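Local coordinates for possible adhesin (Caldicellulosiruptor kronotskyensis, PDB 4WA0), which probably mediates attachment of the cell to cellulose as a tapirin, this piece being its C-terminal beta-helix domain, at residues 107-112 / 126-132; 291-297 / 311-317. All blocks are in the same frame, centred on the assembly; numbering follows the deposited sequence. Where two conformers were deposited one is given.

Overall arrangement
Both contacts join neighbouring turns of the beta-helix through parallel strands, but in different faces of the solenoid and on opposite sides of the chain's centre, with centres 34 Å apart and nearest atoms about 25 Å apart. Contact 1 (107-112 / 126-132) is partly buried and lies at a corner: strands 106-108 and 125-128 run out into loops, the pairing is interrupted, and a tyrosine and a lysine stand on the outer side. Contact 2 (291-297 / 311-317) is buried and pairs strands 291-296 and 313-316 in unbroken register, with leucine, isoleucine, serine and histidine side chains. It lies nearer the magnesium site, whereas contact 1 is away from it.

Contact 1: residues 107-112 / 126-132; sequences QLYGAG and KLAGPGV
With CG of Y109 placed beside its own backbone N (chi1 -67°) and K126 fully extended from a CG anti to the backbone N (chi1 -178°), ring and lysine chain meet across two adjacent turns of a parallel beta-helix. K126 CE lies at the ring edge, near its plane, 3.9 Å from Y109 CE1, while A128 CB approaches Y109 CD1 at 3.6 Å. A small methyl is consistent with so close an approach of the ring. Between the strands run two nearly straight bonds, L108 N to K126 O (2.8 Å) and A128 N to L108 O. On the buried face, L108 and L127 lie side by side, and V132 CG1 reaches L108 CB at 3.9 Å, branched aliphatic side chains suited to this buried face. The register then shifts by one residue, the extra residue of 126-132 probably being accommodated by the type II turn from G129 to V132, whose G131 has the positive phi (76°) that glycine readily adopts. R87 NH1 bonds both Y109 O and P130 O, linking the two loops. Pairing resumes where G112 N donates to G131 O at 2.8 Å, from above the carbonyl plane.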
ATOM      1  N   GLN A 107       6.496  11.621  -6.804  0.55 11.96           N
ATOM      2  CA  GLN A 107       7.440  11.534  -7.926  0.55 13.04           C
ATOM      3  C   GLN A 107       7.183  10.255  -8.723  0.55 11.90           C
ATOM      4  O   GLN A 107       7.394   9.156  -8.178  0.55 12.16           O
ATOM      5  CB  GLN A 107       8.871  11.582  -7.412  0.55 16.10           C
ATOM      6  CG  GLN A 107       9.318  13.000  -7.063  0.55 19.83           C
ATOM      7  CD  GLN A 107      10.764  13.061  -6.611  0.55 22.94           C
ATOM      8  OE1 GLN A 107      11.579  12.255  -7.017  0.55 29.17           O
ATOM      9  NE2 GLN A 107      11.082  14.031  -5.772  0.55 28.42           N
ATOM     10  N   LEU A 108       6.671  10.364  -9.946  1.00 10.22           N
ATOM     11  CA  LEU A 108       6.284   9.195 -10.729  1.00 10.45           C
ATOM     12  C   LEU A 108       7.232   9.106 -11.913  1.00 11.07           C
ATOM     13  O   LEU A 108       7.093   9.855 -12.875  1.00 11.84           O
ATOM     14  CB  LEU A 108       4.854   9.244 -11.183  1.00 11.54           C
ATOM     15  CG  LEU A 108       3.777   9.476 -10.103  1.00 12.04           C
ATOM     16  CD1 LEU A 108       2.383   9.455 -10.702  1.00 13.15           C
ATOM     17  CD2 LEU A 108       3.885   8.491  -8.971  1.00 11.93           C
ATOM     18  N   TYR A 109       8.180   8.181 -11.840  1.00 11.83           N
ATOM     19  CA  TYR A 109       9.166   7.946 -12.887  1.00 12.00           C
ATOM     20  C   TYR A 109       8.862   6.674 -13.668  1.00 11.83           C
ATOM     21  O   TYR A 109       9.114   6.603 -14.876  1.00 10.96           O
ATOM     22  CB  TYR A 109      10.549   7.877 -12.263  1.00 11.65           C
ATOM     23  CG  TYR A 109      11.031   9.213 -11.680  1.00 16.13           C
ATOM     24  CD1 TYR A 109      10.444  10.412 -12.030  1.00 18.27           C
ATOM     25  CD2 TYR A 109      11.940   9.244 -10.683  1.00 26.26           C
ATOM     26  CE1 TYR A 109      10.812  11.619 -11.413  1.00 22.22           C
ATOM     27  CE2 TYR A 109      12.356  10.463 -10.122  1.00 27.80           C
ATOM     28  CZ  TYR A 109      11.790  11.630 -10.507  1.00 25.76           C
ATOM     29  OH  TYR A 109      12.186  12.850  -9.914  1.00 27.68           O
ATOM     30  N   GLY A 110       8.354   5.631 -12.987  1.00 10.92           N
ATOM     31  CA  GLY A 110       8.086   4.410 -13.707  1.00 11.37           C
ATOM     32  C   GLY A 110       6.915   4.549 -14.638  1.00 10.82           C
ATOM     33  O   GLY A 110       5.928   5.147 -14.263  1.00 10.80           O
ATOM     34  N   ALA A 111       7.044   4.098 -15.889  1.00 10.65           N
ATOM     35  CA  ALA A 111       5.912   4.009 -16.784  1.00 10.01           C
ATOM     36  C   ALA A 111       4.735   3.293 -16.141  1.00 11.04           C
ATOM     37  O   ALA A 111       4.945   2.421 -15.338  1.00 11.69           O
ATOM     38  CB  ALA A 111       6.315   3.265 -18.015  1.00 11.08           C
ATOM     39  N   GLY A 112       3.527   3.662 -16.519  1.00 11.28           N
ATOM     40  CA  GLY A 112       2.362   3.069 -15.966  1.00 12.13           C
ATOM     41  C   GLY A 112       1.167   3.978 -16.078  1.00 11.59           C
ATOM     42  O   GLY A 112       1.293   5.128 -16.451  1.00 10.95           O
ATOM     43  N   LYS A 126       5.349  15.399  -9.603  1.00 10.76           N
ATOM     44  CA  LYS A 126       6.306  15.344 -10.723  1.00 12.36           C
ATOM     45  C   LYS A 126       6.153  14.015 -11.458  1.00 11.90           C
ATOM     46  O   LYS A 126       6.256  12.965 -10.816  1.00 11.91           O
ATOM     47  CB  LYS A 126       7.695  15.528 -10.188  1.00 12.66           C
ATOM     48  CG  LYS A 126       8.662  15.533 -11.329  1.00 16.04           C
ATOM     49  CD  LYS A 126      10.079  15.670 -10.892  1.00 17.95           C
ATOM     50  CE  LYS A 126      10.956  15.412 -12.136  1.00 21.03           C
ATOM     51  NZ  LYS A 126      12.336  15.849 -11.827  1.00 26.45           N
ATOM     52  N   LEU A 127       5.756  14.087 -12.714  1.00 10.23           N
ATOM     53  CA  LEU A 127       5.737  12.906 -13.603  1.00 10.62           C
ATOM     54  C   LEU A 127       6.829  13.087 -14.636  1.00 11.59           C
ATOM     55  O   LEU A 127       6.890  14.125 -15.263  1.00 11.95           O
ATOM     56  CB  LEU A 127       4.450  12.763 -14.332  1.00 12.31           C
ATOM     57  CG  LEU A 127       3.263  12.332 -13.492  1.00 16.84           C
ATOM     58  CD1 LEU A 127       2.765  13.506 -12.766  1.00 18.78           C
ATOM     59  CD2 LEU A 127       2.151  11.962 -14.484  1.00 17.59           C
ATOM     60  N   ALA A 128       7.732  12.099 -14.719  1.00 10.56           N
ATOM     61  CA  ALA A 128       8.915  12.215 -15.637  1.00 10.71           C
ATOM     62  C   ALA A 128       9.186  10.908 -16.327  1.00 12.43           C
ATOM     63  O   ALA A 128       9.542   9.920 -15.679  1.00 14.40           O
ATOM     64  CB  ALA A 128      10.112  12.678 -14.865  1.00 11.88           C
ATOM     65  N   GLY A 129       9.009  10.910 -17.629  1.00 12.83           N
ATOM     66  CA  GLY A 129       9.458   9.783 -18.457  1.00 13.33           C
ATOM     67  C   GLY A 129       8.408   9.269 -19.421  1.00 13.32           C
ATOM     68  O   GLY A 129       7.199   9.439 -19.216  1.00 13.29           O
ATOM     69  N   PRO A 130       8.849   8.604 -20.499  1.00 13.21           N
ATOM     70  CA  PRO A 130       7.909   8.033 -21.400  1.00 13.25           C
ATOM     71  C   PRO A 130       6.996   7.032 -20.712  1.00 12.92           C
ATOM     72  O   PRO A 130       7.392   6.280 -19.847  1.00 13.39           O
ATOM     73  CB  PRO A 130       8.790   7.322 -22.456  1.00 14.96           C
ATOM     74  CG  PRO A 130      10.039   8.094 -22.427  1.00 15.70           C
ATOM     75  CD  PRO A 130      10.251   8.378 -20.956  1.00 14.58           C
ATOM     76  N   GLY A 131       5.748   7.047 -21.130  1.00 13.32           N
ATOM     77  CA  GLY A 131       4.783   6.104 -20.596  1.00 11.87           C
ATOM     78  C   GLY A 131       4.223   6.329 -19.194  1.00 11.00           C
ATOM     79  O   GLY A 131       3.460   5.458 -18.727  1.00 11.17           O
ATOM     80  N   VAL A 132       4.607   7.419 -18.551  1.00  9.96           N
ATOM     81  CA  VAL A 132       4.103   7.793 -17.244  1.00  9.88           C
ATOM     82  C   VAL A 132       2.794   8.595 -17.479  1.00 10.70           C
ATOM     83  O   VAL A 132       2.854   9.802 -17.885  1.00 11.96           O
ATOM     84  CB  VAL A 132       5.079   8.653 -16.488  1.00 11.21           C
ATOM     85  CG1 VAL A 132       4.515   8.932 -15.069  1.00 11.82           C
ATOM     86  CG2 VAL A 132       6.430   7.978 -16.376  1.00 13.20           C
TER

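Contact 2: residues 291-297 / 311-317; sequences QLHLISR and NGSIISL
Strands 291-296 and 313-316 run parallel, their axes 4.8 Å apart and inclined by 10°, as successive turns of the beta-helix. Six backbone bonds alternate from L292 N to N311 O through to L317 N and S296 O, without a break in register. At G312 the chain turns a corner (phi 146°), and G312 CA comes within 3.1 Å of L292 O, an approach that glycine, having no side chain, permits.

Residues at the same level pair in register, like beside like at I295/I315 and S296/S316. I295 and I315 lie side by side, with I295 CD1 4.1 Å from I315 CD1, and I295 CG2 also meets L317 CD1. On the other face L294 lies loosely beside I314, which packs on L333, L335 and F321. On the I295 face, one step earlier, H293 is polar: its ND1 and S313 OG are 2.9 Å apart in a nearly straight hydrogen bond, OG sitting at the ring edge and in its plane. S313 reaches it by setting OG between its backbone N and carbonyl carbon (chi1 74°). At the far end R297 crosses L317 obliquely, and NE gives only a weak bond to L317 O; the guanidinium's stronger partner is E264.

H293 and S313 thus bond to each other across the turns, which anchors one edge of the imidazole and should limit its rotation, while aliphatic stacking flanks it; the S296 hydroxyl bonds instead to G263 and G298.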
ATOM      1  N   GLN A 291      -6.952 -21.199   7.779  0.64 16.69           N
ATOM      2  CA  GLN A 291      -6.908 -19.778   7.918  0.64 16.27           C
ATOM      3  C   GLN A 291      -5.780 -19.443   8.892  0.64 16.05           C
ATOM      4  O   GLN A 291      -5.813 -19.840  10.055  0.64 17.65           O
ATOM      5  CB  GLN A 291      -8.180 -19.168   8.405  0.64 16.11           C
ATOM      6  CG  GLN A 291      -8.061 -17.648   8.375  0.64 16.59           C
ATOM      7  CD  GLN A 291      -9.323 -16.941   8.680  0.64 15.89           C
ATOM      8  OE1 GLN A 291      -9.289 -15.965   9.409  0.64 14.04           O
ATOM      9  NE2 GLN A 291     -10.454 -17.388   8.102  0.64 18.14           N
ATOM     10  N   LEU A 292      -4.829 -18.666   8.426  1.00 13.58           N
ATOM     11  CA  LEU A 292      -3.566 -18.487   9.180  1.00 12.50           C
ATOM     12  C   LEU A 292      -3.251 -17.022   9.447  1.00 11.29           C
ATOM     13  O   LEU A 292      -3.285 -16.222   8.553  1.00 10.57           O
ATOM     14  CB  LEU A 292      -2.438 -19.082   8.337  1.00 13.50           C
ATOM     15  CG  LEU A 292      -0.997 -19.036   8.854  1.00 14.43           C
ATOM     16  CD1 LEU A 292      -0.820 -19.922  10.072  1.00 15.99           C
ATOM     17  CD2 LEU A 292      -0.069 -19.487   7.774  1.00 15.40           C
ATOM     18  N   HIS A 293      -2.894 -16.714  10.700  1.00 11.92           N
ATOM     19  CA  HIS A 293      -2.513 -15.384  11.113  1.00 11.78           C
ATOM     20  C   HIS A 293      -1.105 -15.481  11.722  1.00 13.60           C
ATOM     21  O   HIS A 293      -0.923 -16.209  12.647  1.00 12.51           O
ATOM     22  CB  HIS A 293      -3.515 -14.828  12.088  1.00 13.70           C
ATOM     23  CG  HIS A 293      -4.900 -14.861  11.535  1.00 12.66           C
ATOM     24  ND1 HIS A 293      -5.332 -13.900  10.669  1.00 14.02           N
ATOM     25  CD2 HIS A 293      -5.887 -15.780  11.608  1.00 14.45           C
ATOM     26  CE1 HIS A 293      -6.539 -14.214  10.226  1.00 12.75           C
ATOM     27  NE2 HIS A 293      -6.886 -15.353  10.765  1.00 12.72           N
ATOM     28  N   LEU A 294      -0.154 -14.757  11.141  1.00 11.37           N
ATOM     29  CA  LEU A 294       1.248 -14.826  11.546  1.00 11.02           C
ATOM     30  C   LEU A 294       1.532 -13.490  12.225  1.00 11.84           C
ATOM     31  O   LEU A 294       1.319 -12.412  11.624  1.00 11.60           O
ATOM     32  CB  LEU A 294       2.132 -14.949  10.305  1.00 11.83           C
ATOM     33  CG  LEU A 294       1.990 -16.239   9.504  1.00 13.13           C
ATOM     34  CD1 LEU A 294       2.831 -16.143   8.233  1.00 13.28           C
ATOM     35  CD2 LEU A 294       2.256 -17.528  10.273  1.00 13.95           C
ATOM     36  N   ILE A 295       2.012 -13.536  13.463  1.00 11.02           N
ATOM     37  CA  ILE A 295       2.296 -12.338  14.253  1.00 11.21           C
ATOM     38  C   ILE A 295       3.699 -12.446  14.845  1.00 13.08           C
ATOM     39  O   ILE A 295       4.008 -13.449  15.504  1.00 12.07           O
ATOM     40  CB  ILE A 295       1.272 -12.147  15.369  1.00 12.39           C
ATOM     41  CG1 ILE A 295      -0.173 -12.278  14.796  1.00 15.98           C
ATOM     42  CG2 ILE A 295       1.502 -10.820  16.063  1.00 14.13           C
ATOM     43  CD1 ILE A 295      -1.226 -11.848  15.717  1.00 18.42           C
ATOM     44  N   SER A 296       4.516 -11.449  14.522  1.00 12.87           N
ATOM     45  CA  SER A 296       5.930 -11.408  14.922  1.00 11.99           C
ATOM     46  C   SER A 296       6.399 -10.023  15.331  1.00 14.42           C
ATOM     47  O   SER A 296       5.768  -8.945  14.965  1.00 13.84           O
ATOM     48  CB  SER A 296       6.725 -11.979  13.778  1.00 12.04           C
ATOM     49  OG  SER A 296       8.064 -12.231  14.185  1.00 14.06           O
ATOM     50  N   ARG A 297       7.531  -9.963  16.068  1.00 14.02           N
ATOM     51  CA  ARG A 297       8.241  -8.696  16.181  1.00 15.88           C
ATOM     52  C   ARG A 297       9.541  -8.707  15.429  1.00 16.63           C
ATOM     53  O   ARG A 297      10.366  -7.820  15.615  1.00 18.33           O
ATOM     54  CB  ARG A 297       8.506  -8.302  17.655  1.00 16.85           C
ATOM     55  CG  ARG A 297       7.223  -7.995  18.407  1.00 16.56           C
ATOM     56  CD  ARG A 297       7.483  -7.206  19.664  1.00 18.29           C
ATOM     57  NE  ARG A 297       6.291  -6.652  20.295  1.00 18.35           N
ATOM     58  CZ  ARG A 297       5.526  -7.254  21.199  1.00 19.36           C
ATOM     59  NH1 ARG A 297       5.703  -8.499  21.552  1.00 17.37           N
ATOM     60  NH2 ARG A 297       4.506  -6.569  21.732  1.00 20.72           N
ATOM     61  N   ASN A 311      -4.243 -17.812   3.335  1.00 13.70           N
ATOM     62  CA  ASN A 311      -5.485 -17.119   3.666  1.00 14.66           C
ATOM     63  C   ASN A 311      -5.437 -16.684   5.116  1.00 14.62           C
ATOM     64  O   ASN A 311      -5.179 -17.511   5.968  1.00 16.59           O
ATOM     65  CB  ASN A 311      -6.686 -18.084   3.532  1.00 19.28           C
ATOM     66  CG  ASN A 311      -6.856 -18.586   2.109  1.00 27.06           C
ATOM     67  OD1 ASN A 311      -7.455 -17.912   1.287  1.00 33.37           O
ATOM     68  ND2 ASN A 311      -6.384 -19.774   1.841  1.00 33.42           N
ATOM     69  N   GLY A 312      -5.602 -15.396   5.396  1.00 12.82           N
ATOM     70  CA  GLY A 312      -5.396 -14.862   6.692  1.00 12.04           C
ATOM     71  C   GLY A 312      -4.842 -13.474   6.780  1.00 11.30           C
ATOM     72  O   GLY A 312      -5.340 -12.557   6.142  1.00 13.23           O
ATOM     73  N   SER A 313      -3.767 -13.325   7.548  1.00 10.44           N
ATOM     74  CA  SER A 313      -3.149 -12.031   7.701  1.00 10.88           C
ATOM     75  C   SER A 313      -1.771 -12.169   8.317  1.00 11.49           C
ATOM     76  O   SER A 313      -1.426 -13.221   8.913  1.00 11.29           O
ATOM     77  CB  SER A 313      -4.072 -11.084   8.520  1.00 12.90           C
ATOM     78  OG  SER A 313      -4.087 -11.409   9.920  1.00 14.80           O
ATOM     79  N   ILE A 314      -1.019 -11.089   8.189  1.00 11.34           N
ATOM     80  CA  ILE A 314       0.374 -10.927   8.709  1.00 11.42           C
ATOM     81  C   ILE A 314       0.475  -9.639   9.485  1.00 11.96           C
ATOM     82  O   ILE A 314       0.156  -8.540   8.953  1.00 14.12           O
ATOM     83  CB  ILE A 314       1.419 -10.908   7.550  1.00 13.10           C
ATOM     84  CG1 ILE A 314       1.336 -12.171   6.814  1.00 12.50           C
ATOM     85  CG2 ILE A 314       2.791 -10.546   8.081  1.00 15.18           C
ATOM     86  CD1 ILE A 314       2.091 -12.064   5.515  1.00 14.03           C
ATOM     87  N   ILE A 315       0.944  -9.731  10.755  1.00 11.75           N
ATOM     88  CA  ILE A 315       1.050  -8.585  11.655  1.00 11.61           C
ATOM     89  C   ILE A 315       2.421  -8.544  12.262  1.00 12.72           C
ATOM     90  O   ILE A 315       2.843  -9.523  12.874  1.00 13.71           O
ATOM     91  CB  ILE A 315      -0.013  -8.642  12.766  1.00 13.85           C
ATOM     92  CG1 ILE A 315      -1.388  -8.602  12.133  1.00 15.63           C
ATOM     93  CG2 ILE A 315       0.132  -7.447  13.743  1.00 14.02           C
ATOM     94  CD1 ILE A 315      -2.503  -8.970  13.046  1.00 18.02           C
ATOM     95  N   SER A 316       3.117  -7.431  12.064  1.00 12.87           N
ATOM     96  CA  SER A 316       4.371  -7.240  12.736  1.00 15.91           C
ATOM     97  C   SER A 316       4.189  -6.139  13.755  1.00 16.21           C
ATOM     98  O   SER A 316       3.612  -5.080  13.457  1.00 15.30           O
ATOM     99  CB  SER A 316       5.402  -6.753  11.746  1.00 18.93           C
ATOM    100  OG  SER A 316       6.459  -6.021  12.410  1.00 21.02           O
ATOM    101  N   LEU A 317       4.740  -6.369  14.933  1.00 16.23           N
ATOM    102  CA  LEU A 317       4.614  -5.451  16.053  1.00 17.48           C
ATOM    103  C   LEU A 317       5.989  -5.104  16.561  1.00 19.54           C
ATOM    104  O   LEU A 317       6.090  -4.588  17.672  1.00 17.89           O
ATOM    105  CB  LEU A 317       3.758  -6.083  17.192  1.00 18.53           C
ATOM    106  CG  LEU A 317       2.289  -6.364  16.840  1.00 19.19           C
ATOM    107  CD1 LEU A 317       1.562  -7.024  17.978  1.00 21.32           C
ATOM    108  CD2 LEU A 317       1.628  -5.102  16.415  1.00 22.20           C
TER